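Local coordinates for GTP-binding protein (Thermus thermophilus, PDB 2DBY) that binds guanine nucleotide, held here as GDP, and is probably a ribosome-binding ATPase of the YchF/OLA1 subfamily of OBG-type GTPases, at residues Leu140-Arg145 against Lys194-Leu199; Leu285-Ala290 against Gly311-Asp316. All blocks are in the same frame, centred on the assembly; numbering follows the deposited sequence.

Contact 1 of 2, residues Leu140-Arg145 against Lys194-Leu199; sequences LATLER and KETPLL
Thr142 and Leu198 have the nearest CA atoms of the two segments, 7.8 Å apart. Residues 140-145 are an inner part of the long helix 124-156, whereas Lys194-Leu199 holds the last two residues of helix 187-195 and the connection that follows. Thr196 is the first residue to leave helical geometry, and Pro197 centres an inverse gamma turn, closed by a weak hydrogen bond from Leu198 N to Thr196 O. No hydrogen bond joins the segments.

Methyl groups make the contact. CG2 of Thr142 meets CG2 of Thr196 tip to tip at 3.5 Å, slightly tighter than usual for two carbons. A chi1 of -67° in Thr142 and -57° in Thr196 sets OG1 beside the backbone N and leaves CG2 anti to it, so each methyl faces the other. Leu198 passes alongside Thr142 in the opposite direction, bringing CD2 to 3.8 Å from Thr142 CG2 and 4.1 Å from Thr142 CB. Its second branch reaches Leu143, where the two CD1 atoms lie 4.3 Å apart, a looser apolar touch. Leu143 also packs on Phe192 of helix 187-195 and on Tyr171 of helix 161-175.

Several polar groups around this patch have partners elsewhere. Thr142 OG1 is hydrogen-bonded to Ala138 O of its own helix, Leu199 N binds Asp139 OD1, and Glu195 OE2 forms salt bridges with Arg146 and Arg160. This part of helix 124-156, in a probable coiled coil, is packed against the exit of helix 187-195, away from the nucleotide site. Between the two segments the contact is van der Waals packing, mainly of methyl groups, while the bonds to Asp139 and Arg146 beside it tie the connection and the helix end before it to the same long helix.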
loop_
_atom_site.group_PDB
_atom_site.type_symbol
_atom_site.label_atom_id
_atom_site.label_comp_id
_atom_site.label_asym_id
_atom_site.label_seq_id
_atom_site.Cartn_x
_atom_site.Cartn_y
_atom_site.Cartn_z
ATOM N N LEU A 140 9.531 -21.642 3.850
ATOM C CA LEU A 140 9.822 -22.848 4.652
ATOM C C LEU A 140 11.334 -23.008 4.744
ATOM O O LEU A 140 11.858 -23.329 5.800
ATOM C CB LEU A 140 9.163 -24.095 4.036
ATOM C CG LEU A 140 7.642 -24.124 4.220
ATOM C CD1 LEU A 140 6.993 -25.195 3.313
ATOM C CD2 LEU A 140 7.349 -24.442 5.681
ATOM N N ALA A 141 12.041 -22.771 3.638
ATOM C CA ALA A 141 13.497 -22.851 3.655
ATOM C C ALA A 141 14.079 -21.785 4.596
ATOM O O ALA A 141 15.029 -22.022 5.342
ATOM C CB ALA A 141 14.044 -22.663 2.225
ATOM N N THR A 142 13.516 -20.578 4.553
ATOM C CA THR A 142 13.982 -19.523 5.439
ATOM C C THR A 142 13.769 -19.922 6.891
ATOM O O THR A 142 14.651 -19.729 7.732
ATOM C CB THR A 142 13.214 -18.223 5.184
ATOM O OG1 THR A 142 13.566 -17.755 3.896
ATOM C CG2 THR A 142 13.554 -17.149 6.244
ATOM N N LEU A 143 12.596 -20.474 7.182
ATOM C CA LEU A 143 12.296 -20.880 8.544
ATOM C C LEU A 143 13.241 -21.986 9.012
ATOM O O LEU A 143 13.697 -21.962 10.149
ATOM C CB LEU A 143 10.844 -21.366 8.656
ATOM C CG LEU A 143 9.820 -20.224 8.763
ATOM C CD1 LEU A 143 8.434 -20.749 8.484
ATOM C CD2 LEU A 143 9.914 -19.605 10.156
ATOM N N GLU A 144 13.535 -22.939 8.136
ATOM C CA GLU A 144 14.426 -24.045 8.520
ATOM C C GLU A 144 15.777 -23.465 8.900
ATOM O O GLU A 144 16.374 -23.865 9.904
ATOM C CB GLU A 144 14.548 -25.054 7.361
ATOM C CG GLU A 144 13.242 -25.869 7.175
ATOM C CD GLU A 144 12.978 -26.372 5.757
ATOM O OE1 GLU A 144 11.853 -26.868 5.514
ATOM O OE2 GLU A 144 13.875 -26.271 4.888
ATOM N N ARG A 145 16.264 -22.511 8.110
ATOM C CA ARG A 145 17.549 -21.897 8.428
ATOM C C ARG A 145 17.486 -21.106 9.731
ATOM O O ARG A 145 18.398 -21.191 10.552
ATOM C CB ARG A 145 18.005 -20.974 7.296
ATOM C CG ARG A 145 18.444 -21.690 6.046
ATOM C CD ARG A 145 19.051 -20.692 5.052
ATOM N NE ARG A 145 18.054 -19.852 4.388
ATOM C CZ ARG A 145 17.381 -20.212 3.295
ATOM N NH1 ARG A 145 17.590 -21.400 2.735
ATOM N NH2 ARG A 145 16.508 -19.380 2.751
ATOM N N LYS A 194 9.727 -8.981 12.061
ATOM C CA LYS A 194 10.424 -7.723 11.844
ATOM C C LYS A 194 11.856 -8.076 11.439
ATOM O O LYS A 194 12.416 -7.487 10.519
ATOM C CB LYS A 194 10.444 -6.887 13.126
ATOM C CG LYS A 194 11.072 -5.505 12.950
ATOM C CD LYS A 194 11.154 -4.764 14.289
ATOM C CE LYS A 194 11.955 -3.468 14.168
ATOM N NZ LYS A 194 12.334 -2.921 15.510
ATOM N N GLU A 195 12.430 -9.069 12.110
ATOM C CA GLU A 195 13.790 -9.500 11.812
ATOM C C GLU A 195 13.875 -10.340 10.539
ATOM O O GLU A 195 14.841 -10.221 9.777
ATOM C CB GLU A 195 14.362 -10.307 12.985
ATOM C CG GLU A 195 15.666 -11.020 12.656
ATOM C CD GLU A 195 16.388 -11.543 13.896
ATOM O OE1 GLU A 195 16.601 -10.742 14.834
ATOM O OE2 GLU A 195 16.746 -12.744 13.921
ATOM N N THR A 196 12.868 -11.188 10.324
ATOM C CA THR A 196 12.808 -12.098 9.163
ATOM C C THR A 196 11.471 -11.911 8.439
ATOM O O THR A 196 10.482 -12.600 8.720
ATOM C CB THR A 196 12.931 -13.560 9.640
ATOM O OG1 THR A 196 14.164 -13.711 10.374
ATOM C CG2 THR A 196 12.953 -14.516 8.453
ATOM N N PRO A 197 11.423 -10.959 7.501
ATOM C CA PRO A 197 10.214 -10.636 6.727
ATOM C C PRO A 197 9.835 -11.704 5.721
ATOM O O PRO A 197 10.157 -11.591 4.544
ATOM C CB PRO A 197 10.568 -9.296 6.045
ATOM C CG PRO A 197 11.748 -8.769 6.825
ATOM C CD PRO A 197 12.522 -10.029 7.182
ATOM N N LEU A 198 9.130 -12.731 6.189
ATOM C CA LEU A 198 8.706 -13.837 5.333
ATOM C C LEU A 198 7.870 -13.334 4.160
ATOM O O LEU A 198 7.084 -12.396 4.297
ATOM C CB LEU A 198 7.879 -14.855 6.127
ATOM C CG LEU A 198 8.662 -15.570 7.236
ATOM C CD1 LEU A 198 7.721 -16.577 7.928
ATOM C CD2 LEU A 198 9.890 -16.266 6.647
ATOM N N LEU A 199 8.046 -13.968 3.004
ATOM C CA LEU A 199 7.310 -13.545 1.821
ATOM C C LEU A 199 5.794 -13.657 1.997
ATOM O O LEU A 199 5.039 -12.781 1.532
ATOM C CB LEU A 199 7.752 -14.373 0.614
ATOM C CG LEU A 199 9.265 -14.320 0.360
ATOM C CD1 LEU A 199 9.523 -15.049 -0.952
ATOM C CD2 LEU A 199 9.806 -12.854 0.264
#

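Contact 2 of 2, residues Leu285-Ala290 against Gly311-Asp316; sequences LTFFTA and GEIHSD
Ile313 meets both Phe287 and Thr289 with the outer end of its side chain. Its CD1 lies 3.6 Å from Thr289 CG2, the two side chains reaching toward each other tip to tip, and 3.9 Å from Phe287 CE1. That second approach is at the edge of the phenyl ring, near its plane, and the Ile313 CG1 methylene adds a contact of 4.0 Å to Phe287 CZ. CG1 of Ile313 stands anti to its carbonyl carbon (chi1 -54°), and the extended second torsion (chi2 170°) carries CD1 on to the two strand residues.

Phe287 and Thr289, two apart on strand 284-290, both point toward the helical segment, as alternate residues of a strand do. The strand pairs antiparallel with strand 295-301, and Trp298 there contacts both residues: its ring stacks with that of Phe287, and its NE1 is hydrogen-bonded to Thr289 OG1. That bond occupies the hydroxyl while the methyl CG2 meets Ile313. Val300 and Ile362 also touch Phe287. Replacing Phe287 by an alanine would probably open a gap beside Ile313 CG1 and CD1 and deprive Trp298 of its stacking partner.

Phe288, pointing the other way, packs on Leu50 and Leu53 of helix 48-57, so the strand is covered on both sides. Ile313, at the end of helix 306-313, lays that helix end over the strand, consistent with the ubiquitin-like beta-grasp fold of this C-terminal region, in which a helix packs on the sheet. No hydrogen bond crosses between the segments; the contact is apolar, while stacking and a hydroxyl bond to Trp298 help to fix the two residues that meet the isoleucine.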
loop_
_atom_site.group_PDB
_atom_site.type_symbol
_atom_site.label_atom_id
_atom_site.label_comp_id
_atom_site.label_asym_id
_atom_site.label_seq_id
_atom_site.Cartn_x
_atom_site.Cartn_y
_atom_site.Cartn_z
ATOM N N LEU A 285 -1.020 6.330 6.253
ATOM C CA LEU A 285 -1.984 7.388 6.560
ATOM C C LEU A 285 -1.482 8.680 5.942
ATOM O O LEU A 285 -0.287 8.836 5.655
ATOM C CB LEU A 285 -2.214 7.527 8.077
ATOM C CG LEU A 285 -1.079 7.745 9.073
ATOM C CD1 LEU A 285 -0.696 9.221 9.106
ATOM C CD2 LEU A 285 -1.545 7.283 10.471
ATOM N N THR A 286 -2.415 9.595 5.694
ATOM C CA THR A 286 -2.119 10.877 5.095
ATOM C C THR A 286 -2.177 12.003 6.121
ATOM O O THR A 286 -3.096 12.023 6.939
ATOM C CB THR A 286 -3.189 11.243 4.027
ATOM O OG1 THR A 286 -3.231 10.225 3.014
ATOM C CG2 THR A 286 -2.892 12.604 3.399
ATOM N N PHE A 287 -1.192 12.907 6.107
ATOM C CA PHE A 287 -1.292 14.108 6.951
ATOM C C PHE A 287 -1.072 15.262 5.972
ATOM O O PHE A 287 -0.532 15.054 4.865
ATOM C CB PHE A 287 -0.293 14.120 8.136
ATOM C CG PHE A 287 1.136 14.415 7.772
ATOM C CD1 PHE A 287 1.561 15.725 7.539
ATOM C CD2 PHE A 287 2.076 13.385 7.714
ATOM C CE1 PHE A 287 2.902 16.007 7.255
ATOM C CE2 PHE A 287 3.409 13.660 7.432
ATOM C CZ PHE A 287 3.827 14.968 7.202
ATOM N N PHE A 288 -1.512 16.469 6.337
ATOM C CA PHE A 288 -1.406 17.604 5.431
ATOM C C PHE A 288 -0.620 18.783 5.972
ATOM O O PHE A 288 -0.464 18.925 7.175
ATOM C CB PHE A 288 -2.814 18.191 5.125
ATOM C CG PHE A 288 -3.802 17.193 4.587
ATOM C CD1 PHE A 288 -4.674 16.527 5.437
ATOM C CD2 PHE A 288 -3.861 16.932 3.221
ATOM C CE1 PHE A 288 -5.608 15.596 4.928
ATOM C CE2 PHE A 288 -4.779 16.010 2.699
ATOM C CZ PHE A 288 -5.658 15.341 3.561
ATOM N N THR A 289 -0.113 19.600 5.059
ATOM C CA THR A 289 0.467 20.888 5.446
ATOM C C THR A 289 -0.453 21.817 4.645
ATOM O O THR A 289 -0.757 21.553 3.471
ATOM C CB THR A 289 1.961 21.050 5.087
ATOM O OG1 THR A 289 2.206 20.744 3.713
ATOM C CG2 THR A 289 2.778 20.166 5.990
ATOM N N ALA A 290 -0.924 22.890 5.264
ATOM C CA ALA A 290 -1.867 23.753 4.569
ATOM C C ALA A 290 -1.719 25.216 4.950
ATOM O O ALA A 290 -1.558 25.551 6.121
ATOM C CB ALA A 290 -3.289 23.290 4.856
ATOM N N GLY A 311 10.074 15.134 9.639
ATOM C CA GLY A 311 11.224 14.816 8.807
ATOM C C GLY A 311 10.844 14.615 7.356
ATOM O O GLY A 311 11.652 14.861 6.467
ATOM N N GLU A 312 9.615 14.165 7.104
ATOM C CA GLU A 312 9.154 13.980 5.728
ATOM C C GLU A 312 9.067 15.328 5.007
ATOM O O GLU A 312 9.412 15.436 3.829
ATOM C CB GLU A 312 7.780 13.290 5.713
ATOM C CG GLU A 312 7.836 11.818 6.098
ATOM C CD GLU A 312 8.636 10.992 5.102
ATOM O OE1 GLU A 312 9.372 10.083 5.549
ATOM O OE2 GLU A 312 8.525 11.251 3.880
ATOM N N ILE A 313 8.611 16.356 5.719
ATOM C CA ILE A 313 8.484 17.698 5.141
ATOM C C ILE A 313 9.869 18.300 4.921
ATOM O O ILE A 313 10.195 18.756 3.822
ATOM C CB ILE A 313 7.702 18.628 6.067
ATOM C CG1 ILE A 313 6.367 17.991 6.424
ATOM C CG2 ILE A 313 7.477 19.974 5.382
ATOM C CD1 ILE A 313 5.644 18.721 7.510
ATOM N N HIS A 314 10.675 18.295 5.981
ATOM C CA HIS A 314 12.043 18.810 5.931
ATOM C C HIS A 314 12.919 17.947 6.846
ATOM O O HIS A 314 12.671 17.859 8.052
ATOM C CB HIS A 314 12.077 20.281 6.373
ATOM C CG HIS A 314 11.463 21.220 5.384
ATOM N ND1 HIS A 314 11.923 21.338 4.087
ATOM C CD2 HIS A 314 10.419 22.077 5.494
ATOM C CE1 HIS A 314 11.185 22.228 3.443
ATOM N NE2 HIS A 314 10.266 22.689 4.274
ATOM N N SER A 315 13.928 17.300 6.264
ATOM C CA SER A 315 14.828 16.419 7.018
ATOM C C SER A 315 15.208 16.989 8.381
ATOM O O SER A 315 15.056 16.320 9.409
ATOM C CB SER A 315 16.091 16.132 6.201
ATOM O OG SER A 315 15.760 15.476 4.987
ATOM N N ASP A 316 15.703 18.224 8.373
ATOM C CA ASP A 316 16.101 18.941 9.583
ATOM C C ASP A 316 15.092 18.823 10.723
ATOM O O ASP A 316 15.426 18.377 11.830
ATOM C CB ASP A 316 16.269 20.432 9.264
ATOM C CG ASP A 316 17.634 20.767 8.709
ATOM O OD1 ASP A 316 18.150 19.994 7.865
ATOM O OD2 ASP A 316 18.182 21.817 9.113
#

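How the contacts relate
Both contacts are apolar across their segments, yet they serve different parts of the chain. Contact 1, within the OBG-type G region, joins helix to helix exit chiefly by aliphatic methyls; contact 2, in the C-terminal, probably beta-grasp, region, sets a helix end on a strand, with an aromatic edge added. In contact 1 Leu143 and Leu198 are buried and the threonines partly exposed; in contact 2 Phe287 is buried, while Thr289 and Ile313 stay partly exposed. They share no helix or strand, and the centres of contact 1 and contact 2 are about 34 Å apart. Salt bridges to arginines flank contact 1, whereas tryptophan stacking and strand pairing back contact 2. Both lie away from the GDP site.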